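Enterobactin synthetase component F-related protein (Vibrio cholerae serotype O1, PDB 4OXI) binds a glycyl-adenylate as an adenylation domain related to nonribosomal peptide synthetases, and probably activates glycine with ATP for lipopolysaccharide modification. Local coordinates at residues L86-S89 with D90-L94; D176-V179 with E180-R183; L344-Q347 with W348-T352. All blocks are in the same frame, centred on the assembly; numbering follows the deposited sequence.

Contact 1: residues L86-S89 with D90-L94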
# COMPACT_ATOMS: atom_id res chain seq x y z
N LEU A 86 -10.77 -13.97 15.68
CA LEU A 86 -10.40 -15.29 16.19
C LEU A 86 -11.34 -16.40 15.75
O LEU A 86 -10.94 -17.56 15.70
CB LEU A 86 -10.25 -15.29 17.71
CG LEU A 86 -9.18 -14.38 18.31
CD1 LEU A 86 -9.06 -14.64 19.81
CD2 LEU A 86 -7.84 -14.59 17.61
N SER A 87 -12.59 -16.09 15.40
CA SER A 87 -13.44 -17.13 14.83
C SER A 87 -12.94 -17.55 13.46
O SER A 87 -12.85 -18.75 13.15
CB SER A 87 -14.90 -16.66 14.73
OG SER A 87 -15.45 -16.40 16.01
N LEU A 88 -12.62 -16.57 12.62
CA LEU A 88 -12.09 -16.88 11.29
C LEU A 88 -10.76 -17.61 11.42
O LEU A 88 -10.53 -18.65 10.81
CB LEU A 88 -11.90 -15.59 10.50
CG LEU A 88 -13.20 -14.94 10.02
CD1 LEU A 88 -12.94 -13.51 9.55
CD2 LEU A 88 -13.83 -15.78 8.91
N SER A 89 -9.88 -17.06 12.25
CA SER A 89 -8.54 -17.61 12.46
C SER A 89 -8.55 -19.07 12.97
O SER A 89 -7.79 -19.93 12.47
CB SER A 89 -7.78 -16.70 13.42
OG SER A 89 -6.49 -17.17 13.66
N ASP A 90 -9.40 -19.36 13.95
CA ASP A 90 -9.50 -20.72 14.47
C ASP A 90 -9.93 -21.68 13.37
O ASP A 90 -9.41 -22.78 13.26
CB ASP A 90 -10.51 -20.80 15.62
CG ASP A 90 -9.97 -20.23 16.91
OD1 ASP A 90 -8.75 -19.94 16.99
OD2 ASP A 90 -10.78 -20.06 17.86
N TYR A 91 -10.91 -21.27 12.57
CA TYR A 91 -11.43 -22.12 11.52
C TYR A 91 -10.33 -22.38 10.47
O TYR A 91 -10.09 -23.54 10.10
CB TYR A 91 -12.67 -21.45 10.91
CG TYR A 91 -13.53 -22.33 10.03
CD1 TYR A 91 -14.79 -22.75 10.45
CD2 TYR A 91 -13.11 -22.70 8.76
CE1 TYR A 91 -15.59 -23.54 9.63
CE2 TYR A 91 -13.89 -23.48 7.94
CZ TYR A 91 -15.13 -23.90 8.38
OH TYR A 91 -15.91 -24.67 7.54
N TRP A 92 -9.66 -21.32 10.03
CA TRP A 92 -8.55 -21.46 9.07
C TRP A 92 -7.42 -22.36 9.56
O TRP A 92 -6.87 -23.12 8.79
CB TRP A 92 -7.98 -20.08 8.72
CG TRP A 92 -8.92 -19.25 7.92
CD1 TRP A 92 -9.95 -19.71 7.15
CD2 TRP A 92 -8.92 -17.82 7.80
NE1 TRP A 92 -10.60 -18.64 6.56
CE2 TRP A 92 -9.99 -17.48 6.95
CE3 TRP A 92 -8.13 -16.80 8.34
CZ2 TRP A 92 -10.28 -16.15 6.61
CZ3 TRP A 92 -8.41 -15.48 8.00
CH2 TRP A 92 -9.48 -15.16 7.15
N HIS A 93 -7.06 -22.25 10.84
CA HIS A 93 -6.07 -23.15 11.45
C HIS A 93 -6.49 -24.61 11.33
O HIS A 93 -5.68 -25.47 10.96
CB HIS A 93 -5.86 -22.81 12.93
CG HIS A 93 -4.99 -21.61 13.15
ND1 HIS A 93 -4.78 -21.07 14.39
CD2 HIS A 93 -4.29 -20.85 12.28
CE1 HIS A 93 -3.97 -20.03 14.29
NE2 HIS A 93 -3.66 -19.88 13.01
N LEU A 94 -7.75 -24.90 11.65
CA LEU A 94 -8.27 -26.25 11.57
C LEU A 94 -8.32 -26.73 10.12
O LEU A 94 -8.22 -27.92 9.86
CB LEU A 94 -9.67 -26.33 12.19
CG LEU A 94 -9.69 -25.94 13.66
CD1 LEU A 94 -11.09 -26.11 14.21
CD2 LEU A 94 -8.70 -26.77 14.47
O HOH W 1 -6.53 -18.39 16.52
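L88 and W92, one turn apart on the helix 78-95, meet with the aliphatic start of one side chain against the flat of the other. CB of L88 stands 4.2 Å from the centroid of the six-membered ring of W92, only 9° off the ring normal, a CH-pi contact over the face. The indole reaches back there because CG of W92 lies beside its own backbone N (chi1 -69°), which folds the ring toward the preceding turn. L88 O also lies over one face of this ring, toward its rim, while accepting from W92 N in a nearly straight 2.9 Å bond. The H93 ring likewise has S89 O over one face, offset toward the rim, and its NE2 is hydrogen-bonded to G120 O. H93 N donates to S89 O at 2.9 Å. D90 N to L86 O and Y91 N to S87 O complete this set of i to i+4 bonds of an alpha helix. A water links two side chains: it lies 3.1 Å from S89 OG and donates to D90 OD1 at 2.7 Å. OG of S89 is trans to its own N (chi1 -180°), which points it toward the water. One flank of the helix packs against helix 108-119, where L88 touches A116 and W92 touches A113 and A116. W92 also meets Y172 of strand 170-173 edge-to-face, while the ring of Y91 leads away from the preceding turn and its OH is hydrogen-bonded to ND1 of H192 on strand 190-193, so the helix lies against both a neighbouring helix and the five-stranded parallel sheet.

Contact 2: residues D176-V179 with E180-R183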
# COMPACT_ATOMS: atom_id res chain seq x y z
N ASP A 176 -23.73 -13.06 7.91
CA ASP A 176 -24.75 -12.20 7.33
C ASP A 176 -24.80 -12.29 5.80
O ASP A 176 -25.64 -11.67 5.16
CB ASP A 176 -24.54 -10.74 7.77
CG ASP A 176 -23.33 -10.09 7.10
OD1 ASP A 176 -22.21 -10.64 7.20
OD2 ASP A 176 -23.51 -9.02 6.48
N VAL A 177 -23.88 -13.06 5.22
CA VAL A 177 -23.83 -13.18 3.77
C VAL A 177 -24.54 -14.45 3.32
O VAL A 177 -24.18 -15.55 3.75
CB VAL A 177 -22.38 -13.22 3.27
CG1 VAL A 177 -22.35 -13.35 1.77
CG2 VAL A 177 -21.63 -11.97 3.71
N ASP A 178 -25.55 -14.30 2.47
CA ASP A 178 -26.29 -15.47 2.01
C ASP A 178 -25.54 -16.13 0.86
O ASP A 178 -25.58 -15.65 -0.27
CB ASP A 178 -27.72 -15.12 1.60
CG ASP A 178 -28.56 -16.36 1.25
OD1 ASP A 178 -28.19 -17.49 1.66
OD2 ASP A 178 -29.60 -16.21 0.57
N VAL A 179 -24.85 -17.22 1.17
CA VAL A 179 -24.03 -17.91 0.17
C VAL A 179 -24.75 -19.14 -0.38
O VAL A 179 -24.24 -19.80 -1.28
CB VAL A 179 -22.62 -18.28 0.73
CG1 VAL A 179 -21.83 -17.03 1.06
CG2 VAL A 179 -22.73 -19.17 1.96
N GLU A 180 -25.95 -19.40 0.14
CA GLU A 180 -26.74 -20.57 -0.27
C GLU A 180 -26.98 -20.72 -1.77
O GLU A 180 -26.75 -21.80 -2.31
CB GLU A 180 -28.05 -20.67 0.51
CG GLU A 180 -27.91 -21.46 1.80
CD GLU A 180 -27.29 -22.84 1.59
OE1 GLU A 180 -27.71 -23.56 0.65
OE2 GLU A 180 -26.38 -23.19 2.37
N PRO A 181 -27.43 -19.65 -2.46
CA PRO A 181 -27.59 -19.83 -3.91
C PRO A 181 -26.29 -20.18 -4.63
O PRO A 181 -26.31 -21.03 -5.53
CB PRO A 181 -28.09 -18.46 -4.38
CG PRO A 181 -28.76 -17.88 -3.19
CD PRO A 181 -27.95 -18.35 -2.01
N LEU A 182 -25.18 -19.54 -4.26
CA LEU A 182 -23.93 -19.82 -4.94
C LEU A 182 -23.45 -21.20 -4.55
O LEU A 182 -22.87 -21.91 -5.37
CB LEU A 182 -22.87 -18.76 -4.63
CG LEU A 182 -23.05 -17.41 -5.33
CD1 LEU A 182 -22.21 -16.35 -4.65
CD2 LEU A 182 -22.64 -17.49 -6.77
N ARG A 183 -23.73 -21.60 -3.31
CA ARG A 183 -23.35 -22.93 -2.84
C ARG A 183 -23.98 -24.02 -3.71
O ARG A 183 -23.33 -25.02 -4.04
CB ARG A 183 -23.79 -23.15 -1.40
CG ARG A 183 -23.41 -24.54 -0.89
CD ARG A 183 -24.08 -24.89 0.43
NE ARG A 183 -23.92 -23.86 1.45
CZ ARG A 183 -22.84 -23.72 2.21
NH1 ARG A 183 -21.79 -24.51 2.03
NH2 ARG A 183 -22.79 -22.77 3.13
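An N-terminal helix cap joins D178 to E180 where the loop after strand 170-173 turns into the short helix 180-185. D178 OD1 accepts from E180 N at 3.3 Å with an N-H...acceptor angle of 149°, a weak capping bond. The aspartate can bend forward over the turn because its CG is anti to the backbone N (chi1 -174°). D178 OD1 also lies 3.4 Å from CB of E180, and OD2 of D178 rests 3.7 Å from CD of P181; the aspartate side chain crosses both neighbours at about a right angle. Proline suits this first turn, where its missing N-H costs no helical hydrogen bond. R183 N donates to V179 O at 2.8 Å, an i to i+4 bond that meets the oxygen nearly along the C=O axis. These residues belong to the strand-loop-helix passage between strands 170-173 and 190-193, adjacent members of the five-stranded parallel sheet, and helix 180-185 is part of the crossover between them. R183 folds back toward the helix start. Its chain bends at chi3 (-51°), bringing R183 NE to E180 OE2 at 2.7 Å in a salt bridge that meets the oxygen from above the carboxylate plane. The guanidinium is thereby held near V179, whose CG2 approaches R183 NH2 obliquely at 3.8 Å. R183 NH1 is hydrogen-bonded to F191 O, tying the arginine to the following strand as well. V179 is buried against F191 and T193 of that strand, and L182 packs on F191 and on L155 and S159 of helix 155-164, whereas D178, E180 and P181 lie on the solvent-facing side.

Contact 3: residues L344-Q347 with W348-T352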
# COMPACT_ATOMS: atom_id res chain seq x y z
N LEU A 344 2.39 22.82 -0.62
CA LEU A 344 1.28 21.94 -0.26
C LEU A 344 1.31 21.62 1.22
O LEU A 344 0.28 21.69 1.91
CB LEU A 344 1.34 20.64 -1.06
CG LEU A 344 0.88 20.70 -2.51
CD1 LEU A 344 0.76 19.27 -3.03
CD2 LEU A 344 -0.44 21.46 -2.64
N ALA A 345 2.48 21.25 1.73
CA ALA A 345 2.56 20.88 3.13
C ALA A 345 2.19 22.09 3.99
O ALA A 345 1.55 21.94 5.04
CB ALA A 345 3.94 20.36 3.48
N GLU A 346 2.57 23.28 3.53
CA GLU A 346 2.26 24.51 4.28
C GLU A 346 0.75 24.74 4.36
O GLU A 346 0.23 25.04 5.44
CB GLU A 346 2.96 25.73 3.68
CG GLU A 346 2.47 27.08 4.24
CD GLU A 346 2.76 27.27 5.73
OE1 GLU A 346 3.59 26.53 6.31
OE2 GLU A 346 2.15 28.19 6.34
N GLN A 347 0.06 24.59 3.24
CA GLN A 347 -1.38 24.80 3.24
C GLN A 347 -2.12 23.76 4.09
O GLN A 347 -3.13 24.07 4.72
CB GLN A 347 -1.92 24.84 1.81
CG GLN A 347 -1.60 26.15 1.11
CD GLN A 347 -1.92 26.11 -0.37
OE1 GLN A 347 -1.11 25.65 -1.18
NE2 GLN A 347 -3.11 26.59 -0.73
N TRP A 348 -1.62 22.53 4.13
CA TRP A 348 -2.27 21.52 4.94
C TRP A 348 -2.00 21.83 6.41
O TRP A 348 -2.91 21.73 7.24
CB TRP A 348 -1.79 20.10 4.58
CG TRP A 348 -2.54 19.00 5.30
CD1 TRP A 348 -2.24 18.46 6.52
CD2 TRP A 348 -3.70 18.31 4.83
NE1 TRP A 348 -3.15 17.47 6.84
CE2 TRP A 348 -4.06 17.36 5.82
CE3 TRP A 348 -4.48 18.39 3.67
CZ2 TRP A 348 -5.15 16.50 5.68
CZ3 TRP A 348 -5.58 17.55 3.53
CH2 TRP A 348 -5.90 16.61 4.53
N GLN A 349 -0.77 22.24 6.72
CA GLN A 349 -0.42 22.55 8.11
C GLN A 349 -1.17 23.77 8.66
O GLN A 349 -1.49 23.82 9.85
CB GLN A 349 1.10 22.71 8.28
CG GLN A 349 1.51 23.00 9.73
CD GLN A 349 2.94 22.60 10.03
OE1 GLN A 349 3.89 23.30 9.66
NE2 GLN A 349 3.11 21.46 10.70
N GLN A 350 -1.47 24.75 7.81
CA GLN A 350 -2.27 25.90 8.24
C GLN A 350 -3.68 25.47 8.62
O GLN A 350 -4.28 26.04 9.53
CB GLN A 350 -2.31 26.98 7.16
CG GLN A 350 -1.06 27.86 7.12
CD GLN A 350 -0.78 28.56 8.45
OE1 GLN A 350 -1.48 29.52 8.81
NE2 GLN A 350 0.22 28.08 9.18
N ALA A 351 -4.21 24.45 7.94
CA ALA A 351 -5.54 23.95 8.28
C ALA A 351 -5.53 23.21 9.60
O ALA A 351 -6.47 23.33 10.38
CB ALA A 351 -6.09 23.07 7.18
N THR A 352 -4.49 22.42 9.85
CA THR A 352 -4.47 21.62 11.08
C THR A 352 -3.79 22.37 12.24
O THR A 352 -4.08 22.08 13.40
CB THR A 352 -3.75 20.24 10.91
OG1 THR A 352 -2.34 20.44 10.74
CG2 THR A 352 -4.30 19.47 9.71
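Three i to i+4 backbone bonds, from W348 N to L344 O, Q349 N to A345 O and Q350 N to E346 O, run at a regular 2.9 to 3.0 Å. The two segments form most of helix 342-352, the helix of a beta-alpha-beta unit between the parallel strands 332-336 and 356-360. The next bond, A351 N to Q347 O, is weak at 3.4 Å. This slackening comes in the last turn, where T352 N still donates to W348 O. W348 points its indole into the protein: its CG, trans to N, carries the ring away from the preceding turn. Its NE1 is hydrogen-bonded to S333 OG, and it meets F335 edge-to-face, so this side chain joins the helix to strand 332-336. L344, also buried, packs on E314 and L317 of helix 311-318. Q349 sets CB 3.4 Å from A345 O and sends its amide to Q354 O beyond the helix end. Away from the buried tryptophan, E346 and Q350 meet on the partly exposed side, one turn apart. Both chains bend at chi2, which brings the carboxylate and amide together; the chains cross at a slant, yet the two planes are only 15° apart. There E346 OE2 lies 3.3 Å from the methylene CG of Q350.

How the contacts relate
Along the chain the contacts follow in series: 86-94, then 176-183, then 344-352, with none enclosing another. Contacts 1 and 2 lie on the same side of the chain's centre, 20 Å apart between centres and about 8 Å at their nearest atoms. Both pack against the five-stranded parallel sheet and share strand 190-193, which receives side chains from helix 78-95 and from the start of helix 180-185. Contact 3 is remote, 45 Å and 48 Å from them between centres, across the chain's centre from contact 1, on the helix connecting strands 332-336 and 356-360 of a mixed sheet. The side chain of A345 is about 11 Å from the bound glycyl-adenylate, too far for contact.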